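Local atomic coordinates of putative hyaluronoglucosaminidase (Clostridium perfringens, PDB entry 6PWI), a protein that probably acts as a hexosaminidase of glycoside hydrolase family 84, this chain holding the catalytic barrel and flanking domains of a longer secreted protein. Residues L234-K238 with Q284-V288; N399-L403 with I546-V550; G406-M410 with L487-E491; E463-E469 with N532-K538. All coordinates share one frame; numbering follows the deposited sequence.

Interaction 1. Residues L234-K238 with Q284-V288; sequences LAEIK and QLYSV
V288 is the bump here, and the hollow that takes it lies on helix 231-247 between L234, I237 and K238. One methyl, V288 CG1, comes against L234 CG at 3.8 Å. The other branch, V288 CG2, lies between L234 CD1 and I237, 4.2 Å from I237 CG2. On the remaining side K238 closes in with the root of its side chain, its CB 3.5 Å from V288 CB. Here the backbones come nearest, with CA of K238 and CA of V288 separated by 5.2 Å. Beyond CB the lysine brushes past the valine and heads off to a salt bridge with D242.

L234 answers with a bump of its own, wedged between Q284 and V288. With its CG anti to the backbone N (chi1 -172°), both of its methyls reach across. CD1 lies 3.8 Å from Q284 CG, and CD2 sits the same 3.8 Å from Q284 NE2, so the leucine fork rests along the extended glutamine chain. The amide oxygen of Q284 is taken up by the backbone N of Y229. Deeper in, I237 CG2 meets L285 CD1 at 4.0 Å. S287 folds its OG back onto the carbonyl O of Q284 (2.7 Å).

The contact joins two successive outer helices of the (βα)8 barrel, helix 231-247 and helix 268-286 with the residues that follow it. Helix 231-247 leads into strand 250-255 and helix 268-286 comes after that strand; I237 lies on its F251 and L285 on its W253.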
loop_
_atom_site.group_PDB
_atom_site.type_symbol
_atom_site.label_atom_id
_atom_site.label_comp_id
_atom_site.label_asym_id
_atom_site.label_seq_id
_atom_site.Cartn_x
_atom_site.Cartn_y
_atom_site.Cartn_z
ATOM N N LEU A 234 -14.403 0.985 21.556
ATOM C CA LEU A 234 -13.399 2.019 21.741
ATOM C C LEU A 234 -12.060 1.402 22.148
ATOM O O LEU A 234 -11.005 1.875 21.732
ATOM C CB LEU A 234 -13.893 3.025 22.789
ATOM C CG LEU A 234 -13.029 4.280 22.951
ATOM C CD1 LEU A 234 -13.205 5.230 21.772
ATOM C CD2 LEU A 234 -13.323 4.999 24.260
ATOM N N ALA A 235 -12.101 0.348 22.970
ATOM C CA ALA A 235 -10.885 -0.271 23.475
ATOM C C ALA A 235 -10.171 -1.004 22.342
ATOM O O ALA A 235 -8.944 -1.117 22.346
ATOM C CB ALA A 235 -11.200 -1.196 24.626
ATOM N N GLU A 236 -10.956 -1.493 21.375
ATOM C CA GLU A 236 -10.414 -2.156 20.200
ATOM C C GLU A 236 -9.721 -1.124 19.319
ATOM O O GLU A 236 -8.641 -1.390 18.801
ATOM C CB GLU A 236 -11.508 -2.869 19.410
ATOM C CG GLU A 236 -11.966 -4.170 20.043
ATOM C CD GLU A 236 -13.231 -4.747 19.427
ATOM O OE1 GLU A 236 -13.554 -4.402 18.258
ATOM O OE2 GLU A 236 -13.896 -5.545 20.116
ATOM N N ILE A 237 -10.353 0.048 19.172
ATOM C CA ILE A 237 -9.791 1.151 18.411
ATOM C C ILE A 237 -8.460 1.562 19.040
ATOM O O ILE A 237 -7.469 1.733 18.327
ATOM C CB ILE A 237 -10.790 2.322 18.276
ATOM C CG1 ILE A 237 -11.928 1.980 17.306
ATOM C CG2 ILE A 237 -10.080 3.610 17.873
ATOM C CD1 ILE A 237 -13.062 2.986 17.291
ATOM N N LYS A 238 -8.431 1.683 20.375
ATOM C CA LYS A 238 -7.228 2.140 21.056
ATOM C C LYS A 238 -6.055 1.186 20.808
ATOM O O LYS A 238 -4.914 1.629 20.715
ATOM C CB LYS A 238 -7.474 2.431 22.539
ATOM C CG LYS A 238 -6.223 2.435 23.406
ATOM C CD LYS A 238 -6.345 3.304 24.635
ATOM C CE LYS A 238 -5.354 2.950 25.724
ATOM N NZ LYS A 238 -4.053 2.498 25.175
ATOM N N GLN A 284 -13.662 11.860 22.050
ATOM C CA GLN A 284 -13.646 10.458 22.444
ATOM C C GLN A 284 -12.509 9.729 21.726
ATOM O O GLN A 284 -11.748 9.000 22.361
ATOM C CB GLN A 284 -15.004 9.779 22.227
ATOM C CG GLN A 284 -15.088 8.394 22.864
ATOM C CD GLN A 284 -16.223 7.515 22.387
ATOM O OE1 GLN A 284 -16.743 7.656 21.280
ATOM N NE2 GLN A 284 -16.607 6.567 23.223
ATOM N N LEU A 285 -12.386 9.943 20.409
ATOM C CA LEU A 285 -11.306 9.322 19.656
ATOM C C LEU A 285 -9.970 9.901 20.111
ATOM O O LEU A 285 -9.004 9.152 20.243
ATOM C CB LEU A 285 -11.514 9.513 18.149
ATOM C CG LEU A 285 -12.415 8.500 17.434
ATOM C CD1 LEU A 285 -12.061 7.066 17.786
ATOM C CD2 LEU A 285 -13.883 8.769 17.699
ATOM N N TYR A 286 -9.932 11.222 20.369
ATOM C CA TYR A 286 -8.723 11.914 20.801
ATOM C C TYR A 286 -8.192 11.290 22.090
ATOM O O TYR A 286 -6.977 11.210 22.289
ATOM C CB TYR A 286 -8.975 13.409 21.036
ATOM C CG TYR A 286 -7.730 14.211 21.334
ATOM C CD1 TYR A 286 -7.017 14.829 20.318
ATOM C CD2 TYR A 286 -7.251 14.356 22.632
ATOM C CE1 TYR A 286 -5.865 15.556 20.583
ATOM C CE2 TYR A 286 -6.096 15.070 22.915
ATOM C CZ TYR A 286 -5.404 15.680 21.885
ATOM O OH TYR A 286 -4.265 16.387 22.136
ATOM N N SER A 287 -9.128 10.843 22.943
ATOM C CA SER A 287 -8.826 10.324 24.267
ATOM C C SER A 287 -8.161 8.951 24.186
ATOM O O SER A 287 -7.556 8.505 25.156
ATOM C CB SER A 287 -10.062 10.299 25.134
ATOM O OG SER A 287 -10.823 9.124 24.909
ATOM N N VAL A 288 -8.271 8.268 23.042
ATOM C CA VAL A 288 -7.566 7.003 22.903
ATOM C C VAL A 288 -6.354 7.147 21.983
ATOM O O VAL A 288 -5.712 6.149 21.675
ATOM C CB VAL A 288 -8.483 5.823 22.513
ATOM C CG1 VAL A 288 -9.438 5.451 23.637
ATOM C CG2 VAL A 288 -9.248 6.062 21.219
#

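Interaction 2. Residues N399-L403 with I546-V550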
loop_
_atom_site.group_PDB
_atom_site.type_symbol
_atom_site.label_atom_id
_atom_site.label_comp_id
_atom_site.label_asym_id
_atom_site.label_seq_id
_atom_site.Cartn_x
_atom_site.Cartn_y
_atom_site.Cartn_z
ATOM N N ASN A 399 -14.898 -6.426 -8.857
ATOM C CA ASN A 399 -14.871 -7.789 -9.371
ATOM C C ASN A 399 -14.288 -8.730 -8.320
ATOM O O ASN A 399 -13.077 -8.951 -8.269
ATOM C CB ASN A 399 -14.078 -7.918 -10.676
ATOM C CG ASN A 399 -14.290 -9.260 -11.356
ATOM O OD1 ASN A 399 -14.846 -10.188 -10.761
ATOM N ND2 ASN A 399 -13.857 -9.374 -12.605
ATOM N N ASN A 400 -15.174 -9.327 -7.517
ATOM C CA ASN A 400 -14.755 -10.063 -6.335
ATOM C C ASN A 400 -14.085 -11.382 -6.706
ATOM O O ASN A 400 -13.498 -12.034 -5.842
ATOM C CB ASN A 400 -15.897 -10.238 -5.339
ATOM C CG ASN A 400 -16.060 -9.004 -4.480
ATOM O OD1 ASN A 400 -16.994 -8.233 -4.691
ATOM N ND2 ASN A 400 -15.128 -8.783 -3.555
ATOM N N LYS A 401 -14.169 -11.752 -7.989
ATOM C CA LYS A 401 -13.575 -12.980 -8.482
ATOM C C LYS A 401 -12.061 -12.814 -8.583
ATOM O O LYS A 401 -11.341 -13.798 -8.750
ATOM C CB LYS A 401 -14.189 -13.363 -9.833
ATOM C CG LYS A 401 -15.656 -13.776 -9.782
ATOM C CD LYS A 401 -16.154 -14.378 -11.079
ATOM C CE LYS A 401 -17.049 -13.439 -11.855
ATOM N NZ LYS A 401 -16.286 -12.328 -12.473
ATOM N N ARG A 402 -11.584 -11.570 -8.447
ATOM C CA ARG A 402 -10.190 -11.259 -8.726
ATOM C C ARG A 402 -9.402 -11.026 -7.440
ATOM O O ARG A 402 -9.918 -10.455 -6.484
ATOM C CB ARG A 402 -10.106 -10.002 -9.591
ATOM C CG ARG A 402 -10.730 -10.164 -10.967
ATOM C CD ARG A 402 -10.030 -11.184 -11.848
ATOM N NE ARG A 402 -10.694 -11.043 -13.132
ATOM C CZ ARG A 402 -11.654 -11.845 -13.571
ATOM N NH1 ARG A 402 -12.007 -12.898 -12.852
ATOM N NH2 ARG A 402 -12.237 -11.599 -14.732
ATOM N N LEU A 403 -8.158 -11.509 -7.422
ATOM C CA LEU A 403 -7.115 -10.906 -6.615
ATOM C C LEU A 403 -6.335 -9.982 -7.542
ATOM O O LEU A 403 -6.066 -10.349 -8.682
ATOM C CB LEU A 403 -6.193 -11.993 -6.062
ATOM C CG LEU A 403 -6.770 -12.884 -4.967
ATOM C CD1 LEU A 403 -5.675 -13.755 -4.368
ATOM C CD2 LEU A 403 -7.449 -12.062 -3.880
ATOM N N ILE A 546 -5.863 -16.506 0.398
ATOM C CA ILE A 546 -5.672 -16.638 -1.042
ATOM C C ILE A 546 -5.907 -18.070 -1.535
ATOM O O ILE A 546 -5.875 -18.301 -2.741
ATOM C CB ILE A 546 -4.302 -16.085 -1.486
ATOM C CG1 ILE A 546 -3.144 -16.963 -1.011
ATOM C CG2 ILE A 546 -4.130 -14.632 -1.063
ATOM C CD1 ILE A 546 -1.832 -16.641 -1.683
ATOM N N LYS A 547 -6.185 -19.008 -0.616
ATOM C CA LYS A 547 -6.232 -20.440 -0.894
ATOM C C LYS A 547 -7.091 -20.773 -2.118
ATOM O O LYS A 547 -6.668 -21.555 -2.973
ATOM C CB LYS A 547 -6.740 -21.209 0.329
ATOM C CG LYS A 547 -6.532 -22.717 0.282
ATOM C CD LYS A 547 -7.346 -23.482 1.312
ATOM C CE LYS A 547 -7.226 -24.987 1.181
ATOM N NZ LYS A 547 -7.791 -25.455 -0.103
ATOM N N GLY A 548 -8.304 -20.206 -2.180
ATOM C CA GLY A 548 -9.246 -20.467 -3.259
ATOM C C GLY A 548 -8.678 -20.102 -4.631
ATOM O O GLY A 548 -8.943 -20.788 -5.615
ATOM N N TRP A 549 -7.885 -19.024 -4.683
ATOM C CA TRP A 549 -7.256 -18.571 -5.913
ATOM C C TRP A 549 -6.128 -19.517 -6.314
ATOM O O TRP A 549 -5.941 -19.793 -7.496
ATOM C CB TRP A 549 -6.782 -17.123 -5.780
ATOM C CG TRP A 549 -7.901 -16.139 -5.929
ATOM C CD1 TRP A 549 -8.345 -15.571 -7.089
ATOM C CD2 TRP A 549 -8.738 -15.613 -4.883
ATOM N NE1 TRP A 549 -9.389 -14.721 -6.835
ATOM C CE2 TRP A 549 -9.652 -14.723 -5.491
ATOM C CE3 TRP A 549 -8.792 -15.787 -3.494
ATOM C CZ2 TRP A 549 -10.614 -14.026 -4.760
ATOM C CZ3 TRP A 549 -9.743 -15.096 -2.771
ATOM C CH2 TRP A 549 -10.640 -14.228 -3.398
ATOM N N VAL A 550 -5.393 -20.020 -5.321
ATOM C CA VAL A 550 -4.304 -20.937 -5.598
ATOM C C VAL A 550 -4.898 -22.258 -6.079
ATOM O O VAL A 550 -4.343 -22.899 -6.966
ATOM C CB VAL A 550 -3.383 -21.095 -4.373
ATOM C CG1 VAL A 550 -2.269 -22.099 -4.606
ATOM C CG2 VAL A 550 -2.800 -19.753 -3.950
#
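L403 lies over one face of the W549 indole. Its CG stands 3.4 Å from the centroid of the five-membered ring and only 11° off the ring normal, a CH-pi contact centred on the pyrrole half. The two methyls spread along the ring system: CD1 faces the CG and CD2 atoms of W549, while CD2 of the leucine reaches over the six-membered half. CD1 also touches I546 CG2 at 3.8 Å, one turn back on helix 540-572. W549 reaches the loop because its CG is anti to its own carbonyl carbon (chi1 -79°), which carries the ring out from the helix.

The indole edge meets the type I turn from N399 to R402. W549 NE1 donates to K401 O at 2.9 Å, with an N-H...O angle of 155°, approaching from above the carbonyl plane rather than on a lone pair. Beside it, N400 O lies near the ring plane, 3.7 Å from CZ2. The turn is tied down by N399, whose OD1 takes the backbone N of K401 in an Asx turn and K401 NZ (3.1 Å) from the opposite face; R402 is held by a salt bridge to E607.

Chemically, the tryptophan is used twice: its π face is buried under an aliphatic side chain, and its N-H is satisfied by a main-chain oxygen. Together they fix the rotation of the indole, with its nitrogen toward the turn.

Interaction 3. Residues G406-M410 with L487-E491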
loop_
_atom_site.group_PDB
_atom_site.type_symbol
_atom_site.label_atom_id
_atom_site.label_comp_id
_atom_site.label_asym_id
_atom_site.label_seq_id
_atom_site.Cartn_x
_atom_site.Cartn_y
_atom_site.Cartn_z
ATOM N N GLY A 406 -0.877 -7.125 -9.292
ATOM C CA GLY A 406 0.050 -6.724 -10.332
ATOM C C GLY A 406 0.875 -5.506 -9.922
ATOM O O GLY A 406 0.698 -4.970 -8.834
ATOM N N LYS A 407 1.760 -5.065 -10.818
ATOM C CA LYS A 407 2.596 -3.897 -10.595
ATOM C C LYS A 407 1.744 -2.625 -10.607
ATOM O O LYS A 407 0.581 -2.650 -11.006
ATOM C CB LYS A 407 3.647 -3.829 -11.705
ATOM C CG LYS A 407 3.074 -3.635 -13.104
ATOM C CD LYS A 407 4.035 -4.012 -14.201
ATOM C CE LYS A 407 3.607 -3.477 -15.548
ATOM N NZ LYS A 407 4.694 -3.614 -16.544
ATOM N N GLY A 408 2.351 -1.506 -10.193
ATOM C CA GLY A 408 1.673 -0.222 -10.132
ATOM C C GLY A 408 1.596 0.467 -11.493
ATOM O O GLY A 408 2.244 1.488 -11.713
ATOM N N GLU A 409 0.771 -0.092 -12.384
ATOM C CA GLU A 409 0.573 0.410 -13.733
ATOM C C GLU A 409 -0.046 1.806 -13.724
ATOM O O GLU A 409 0.154 2.563 -14.671
ATOM C CB GLU A 409 -0.386 -0.506 -14.491
ATOM C CG GLU A 409 0.300 -1.620 -15.248
ATOM C CD GLU A 409 -0.637 -2.378 -16.174
ATOM O OE1 GLU A 409 -1.002 -3.528 -15.830
ATOM O OE2 GLU A 409 -1.013 -1.814 -17.232
ATOM N N MET A 410 -0.813 2.140 -12.675
ATOM C CA MET A 410 -1.584 3.377 -12.654
ATOM C C MET A 410 -0.776 4.532 -12.060
ATOM O O MET A 410 -1.316 5.617 -11.867
ATOM C CB MET A 410 -2.880 3.199 -11.858
ATOM C CG MET A 410 -3.811 2.195 -12.500
ATOM S SD MET A 410 -5.102 1.596 -11.396
ATOM C CE MET A 410 -6.366 2.841 -11.666
ATOM N N LEU A 487 -11.824 -0.913 -16.232
ATOM C CA LEU A 487 -10.416 -0.946 -15.892
ATOM C C LEU A 487 -9.834 -2.260 -16.397
ATOM O O LEU A 487 -10.430 -3.319 -16.210
ATOM C CB LEU A 487 -10.262 -0.813 -14.375
ATOM C CG LEU A 487 -8.822 -0.776 -13.866
ATOM C CD1 LEU A 487 -8.110 0.500 -14.296
ATOM C CD2 LEU A 487 -8.779 -0.935 -12.353
ATOM N N SER A 488 -8.667 -2.165 -17.043
ATOM C CA SER A 488 -8.011 -3.307 -17.653
ATOM C C SER A 488 -6.521 -3.196 -17.365
ATOM O O SER A 488 -5.912 -2.191 -17.726
ATOM C CB SER A 488 -8.269 -3.328 -19.147
ATOM O OG SER A 488 -7.523 -4.353 -19.793
ATOM N N LEU A 489 -5.957 -4.218 -16.709
ATOM C CA LEU A 489 -4.558 -4.200 -16.314
ATOM C C LEU A 489 -3.883 -5.462 -16.827
ATOM O O LEU A 489 -4.529 -6.494 -16.985
ATOM C CB LEU A 489 -4.450 -4.110 -14.789
ATOM C CG LEU A 489 -5.063 -2.859 -14.157
ATOM C CD1 LEU A 489 -5.088 -2.976 -12.642
ATOM C CD2 LEU A 489 -4.326 -1.606 -14.603
ATOM N N GLU A 490 -2.574 -5.377 -17.070
ATOM C CA GLU A 490 -1.896 -6.527 -17.638
ATOM C C GLU A 490 -1.756 -7.633 -16.598
ATOM O O GLU A 490 -1.763 -7.382 -15.401
ATOM C CB GLU A 490 -0.632 -6.146 -18.413
ATOM C CG GLU A 490 0.458 -5.521 -17.579
ATOM C CD GLU A 490 1.689 -5.107 -18.370
ATOM O OE1 GLU A 490 1.535 -4.407 -19.403
ATOM O OE2 GLU A 490 2.803 -5.496 -17.956
ATOM N N GLU A 491 -1.680 -8.864 -17.109
ATOM C CA GLU A 491 -1.659 -10.109 -16.358
ATOM C C GLU A 491 -1.021 -11.147 -17.277
ATOM O O GLU A 491 -1.300 -11.164 -18.472
ATOM C CB GLU A 491 -3.096 -10.486 -15.991
ATOM C CG GLU A 491 -3.241 -11.728 -15.134
ATOM C CD GLU A 491 -4.698 -12.097 -14.888
ATOM O OE1 GLU A 491 -5.258 -11.637 -13.865
ATOM O OE2 GLU A 491 -5.280 -12.836 -15.722
HETATM O O HOH W 1 -0.812 -5.429 -13.939
#
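In the long connection between the seventh and eighth strands of the (βα)8 barrel, an inverse gamma turn centred on G408 sets K407 and E409 against the loop that runs from helix 467-475 to helix 496-507. E409 stretches an extended chain across and grips the backbone of E490: the N of E490 donates to E409 OE1 at 2.7 Å, with an N-H...O angle of 153°; OE1 accepts on its syn lone pair. Water 1 strengthens this grip by donating both to E409 OE1 (2.7 Å) and to E490 O (2.6 Å), so one carboxylate oxygen serves the N directly and the O through water.

The E490 side chain then turns to K407. Its CG lies between the backbone N and the carbonyl carbon (chi1 64°), and from there the extended chain brings OE2 to 3.0 Å from K407 NZ. The ammonium meets this oxygen from above the carboxylate plane, 56° out of it, and has a second salt bridge to D452. E409 OE2 and E490 OE1 are 4.2 Å apart, a proximity of like charges that the lysine would be expected to ease.

Away from the charges the contact is apolar. M410 and L489 both lie on W393, with M410 CG 4.4 Å from L489 CD2. The methionine chain bends at its last torsion, placing CE 3.9 Å from L487 CD1.

Interaction 4. Residues E463-E469 with N532-K538; sequences EPDASEE and NFATKSK. With EDO (1,2-ethanediol), chain E.
E469 and K536 cross at about a right angle, and their ends join in a salt bridge: K536 NZ meets E469 OE2 at 2.6 Å on the syn side, 24° out of the carboxylate plane. The glutamate bends at chi2 (80°), which turns its carboxylate toward the lysine. Water 3 donates to the same OE2 and accepts from N532 ND2.

Farther in, the F533 ring packs against the base of the E469 side chain, with E469 CB at its edge, near the ring plane. A466 CB comes in obliquely, 3.8 Å from CD1 of F533; S537 CB lies over one face, toward the rim. F473 meets the phenyl edge-to-face. Here the end of helix 513-536 packs against the start of helix 467-475, with A466 at the N-cap position. A 1,2-ethanediol, probably from the crystallisation liquor, is hydrogen-bonded to S467 OG and E468 OE2.

E463 ties in the residues after helix 513-536. S537 OG donates to E463 OE1 at 2.6 Å from above the carboxylate plane, while E463 OE2 takes the backbone N of D465 at 3.0 Å. Water 2 ties E463 OE2 and D465 OD2 to the backbone N of K538. D465 lies across the K538 chain, its OD1 4.2 Å from K538 NZ, too far for a salt bridge.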
loop_
_atom_site.group_PDB
_atom_site.type_symbol
_atom_site.label_atom_id
_atom_site.label_comp_id
_atom_site.label_asym_id
_atom_site.label_seq_id
_atom_site.Cartn_x
_atom_site.Cartn_y
_atom_site.Cartn_z
ATOM N N GLU A 463 6.567 -11.863 1.640
ATOM C CA GLU A 463 6.552 -13.286 1.937
ATOM C C GLU A 463 7.974 -13.839 1.851
ATOM O O GLU A 463 8.393 -14.329 0.802
ATOM C CB GLU A 463 5.583 -14.009 0.995
ATOM C CG GLU A 463 5.649 -15.523 1.087
ATOM C CD GLU A 463 5.549 -16.062 2.505
ATOM O OE1 GLU A 463 4.457 -15.943 3.100
ATOM O OE2 GLU A 463 6.571 -16.572 3.028
ATOM N N PRO A 464 8.751 -13.806 2.962
ATOM C CA PRO A 464 10.176 -14.150 2.926
ATOM C C PRO A 464 10.503 -15.612 2.617
ATOM O O PRO A 464 11.587 -15.907 2.127
ATOM C CB PRO A 464 10.687 -13.791 4.333
ATOM C CG PRO A 464 9.590 -12.933 4.933
ATOM C CD PRO A 464 8.301 -13.425 4.309
ATOM N N ASP A 465 9.565 -16.526 2.890
ATOM C CA ASP A 465 9.839 -17.951 2.768
ATOM C C ASP A 465 9.379 -18.505 1.416
ATOM O O ASP A 465 9.868 -19.547 0.980
ATOM C CB ASP A 465 9.248 -18.741 3.937
ATOM C CG ASP A 465 9.624 -18.177 5.296
ATOM O OD1 ASP A 465 10.760 -18.438 5.753
ATOM O OD2 ASP A 465 8.781 -17.461 5.882
ATOM N N ALA A 466 8.442 -17.810 0.757
ATOM C CA ALA A 466 7.822 -18.323 -0.454
ATOM C C ALA A 466 7.686 -17.216 -1.494
ATOM O O ALA A 466 6.653 -17.108 -2.155
ATOM C CB ALA A 466 6.480 -18.922 -0.110
ATOM N N SER A 467 8.743 -16.411 -1.654
ATOM C CA SER A 467 8.627 -15.188 -2.432
ATOM C C SER A 467 8.511 -15.474 -3.927
ATOM O O SER A 467 7.795 -14.769 -4.632
ATOM C CB SER A 467 9.712 -14.193 -2.106
ATOM O OG SER A 467 10.992 -14.759 -2.294
ATOM N N GLU A 468 9.198 -16.521 -4.396
ATOM C CA GLU A 468 9.106 -16.930 -5.788
ATOM C C GLU A 468 7.677 -17.385 -6.077
ATOM O O GLU A 468 7.086 -16.996 -7.084
ATOM C CB GLU A 468 10.146 -18.003 -6.118
ATOM C CG GLU A 468 11.583 -17.497 -6.163
ATOM C CD GLU A 468 11.894 -16.323 -7.091
ATOM O OE1 GLU A 468 11.075 -16.022 -8.003
ATOM O OE2 GLU A 468 12.975 -15.702 -6.907
ATOM N N GLU A 469 7.116 -18.179 -5.161
ATOM C CA GLU A 469 5.776 -18.716 -5.329
ATOM C C GLU A 469 4.737 -17.592 -5.380
ATOM O O GLU A 469 3.867 -17.590 -6.252
ATOM C CB GLU A 469 5.450 -19.721 -4.222
ATOM C CG GLU A 469 6.202 -21.036 -4.337
ATOM C CD GLU A 469 7.640 -21.027 -3.839
ATOM O OE1 GLU A 469 8.061 -20.004 -3.243
ATOM O OE2 GLU A 469 8.347 -22.044 -4.052
ATOM N N ASN A 532 3.722 -25.895 -3.519
ATOM C CA ASN A 532 4.776 -25.734 -2.531
ATOM C C ASN A 532 4.472 -24.582 -1.579
ATOM O O ASN A 532 5.116 -24.464 -0.535
ATOM C CB ASN A 532 6.147 -25.503 -3.177
ATOM C CG ASN A 532 6.617 -26.692 -3.982
ATOM O OD1 ASN A 532 6.361 -27.829 -3.604
ATOM N ND2 ASN A 532 7.296 -26.440 -5.090
ATOM N N PHE A 533 3.503 -23.736 -1.948
ATOM C CA PHE A 533 3.313 -22.473 -1.252
ATOM C C PHE A 533 2.941 -22.703 0.212
ATOM O O PHE A 533 3.596 -22.148 1.097
ATOM C CB PHE A 533 2.305 -21.583 -1.976
ATOM C CG PHE A 533 1.909 -20.353 -1.203
ATOM C CD1 PHE A 533 2.774 -19.272 -1.090
ATOM C CD2 PHE A 533 0.668 -20.270 -0.589
ATOM C CE1 PHE A 533 2.406 -18.135 -0.383
ATOM C CE2 PHE A 533 0.305 -19.134 0.121
ATOM C CZ PHE A 533 1.173 -18.070 0.226
ATOM N N ALA A 534 1.900 -23.517 0.453
ATOM C CA ALA A 534 1.372 -23.741 1.794
ATOM C C ALA A 534 2.437 -24.363 2.698
ATOM O O ALA A 534 2.450 -24.119 3.906
ATOM C CB ALA A 534 0.127 -24.590 1.742
ATOM N N THR A 535 3.332 -25.152 2.094
ATOM C CA THR A 535 4.414 -25.793 2.820
ATOM C C THR A 535 5.430 -24.744 3.259
ATOM O O THR A 535 5.928 -24.812 4.374
ATOM C CB THR A 535 5.002 -26.962 2.014
ATOM O OG1 THR A 535 4.170 -28.087 2.294
ATOM C CG2 THR A 535 6.426 -27.320 2.384
ATOM N N LYS A 536 5.722 -23.775 2.385
ATOM C CA LYS A 536 6.865 -22.896 2.589
ATOM C C LYS A 536 6.488 -21.680 3.433
ATOM O O LYS A 536 7.273 -21.255 4.277
ATOM C CB LYS A 536 7.512 -22.511 1.256
ATOM C CG LYS A 536 8.365 -23.604 0.630
ATOM C CD LYS A 536 8.624 -23.407 -0.844
ATOM C CE LYS A 536 9.953 -22.751 -1.138
ATOM N NZ LYS A 536 10.282 -22.883 -2.574
ATOM N N SER A 537 5.291 -21.127 3.207
ATOM C CA SER A 537 4.869 -19.909 3.882
ATOM C C SER A 537 4.454 -20.218 5.320
ATOM O O SER A 537 3.791 -21.223 5.569
ATOM C CB SER A 537 3.759 -19.240 3.110
ATOM O OG SER A 537 3.229 -18.140 3.829
ATOM N N LYS A 538 4.843 -19.334 6.251
ATOM C CA LYS A 538 4.503 -19.465 7.661
ATOM C C LYS A 538 3.385 -18.493 8.044
ATOM O O LYS A 538 3.050 -18.381 9.222
ATOM C CB LYS A 538 5.709 -19.138 8.545
ATOM C CG LYS A 538 7.015 -19.854 8.230
ATOM C CD LYS A 538 8.091 -19.506 9.246
ATOM C CE LYS A 538 9.507 -19.708 8.749
ATOM N NZ LYS A 538 9.909 -21.133 8.801
HETATM C C1 EDO E . 11.442 -11.995 -6.906
HETATM O O1 EDO E . 12.630 -12.676 -7.246
HETATM C C2 EDO E . 10.642 -12.718 -5.898
HETATM O O2 EDO E . 11.429 -13.080 -4.788
HETATM O O HOH W 2 6.292 -17.351 5.560
HETATM O O HOH W 3 7.562 -23.636 -6.349
#

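Overall arrangement
Interaction 1 comes first along the chain and stands apart, on the outer helices beside the third barrel strand; its centre is about 34 to 37 Å from the centres of the others. The remaining three cluster among the connection after the seventh strand and the helices that follow the barrel. Interactions 2 and 3 both use the connection between strands 387-391 and 418-423, with centres about 16 Å apart, and interaction 3 is nested within the loop that interaction 2 closes. Interaction 4 is nested there too, and crosses interaction 3. Helices 513-536 and 540-572 are consecutive, and I546 CD1 touches F533 CE2 at 3.7 Å. Interactions 2 and 3 thus join the barrel to what follows, and interaction 4 links helices there.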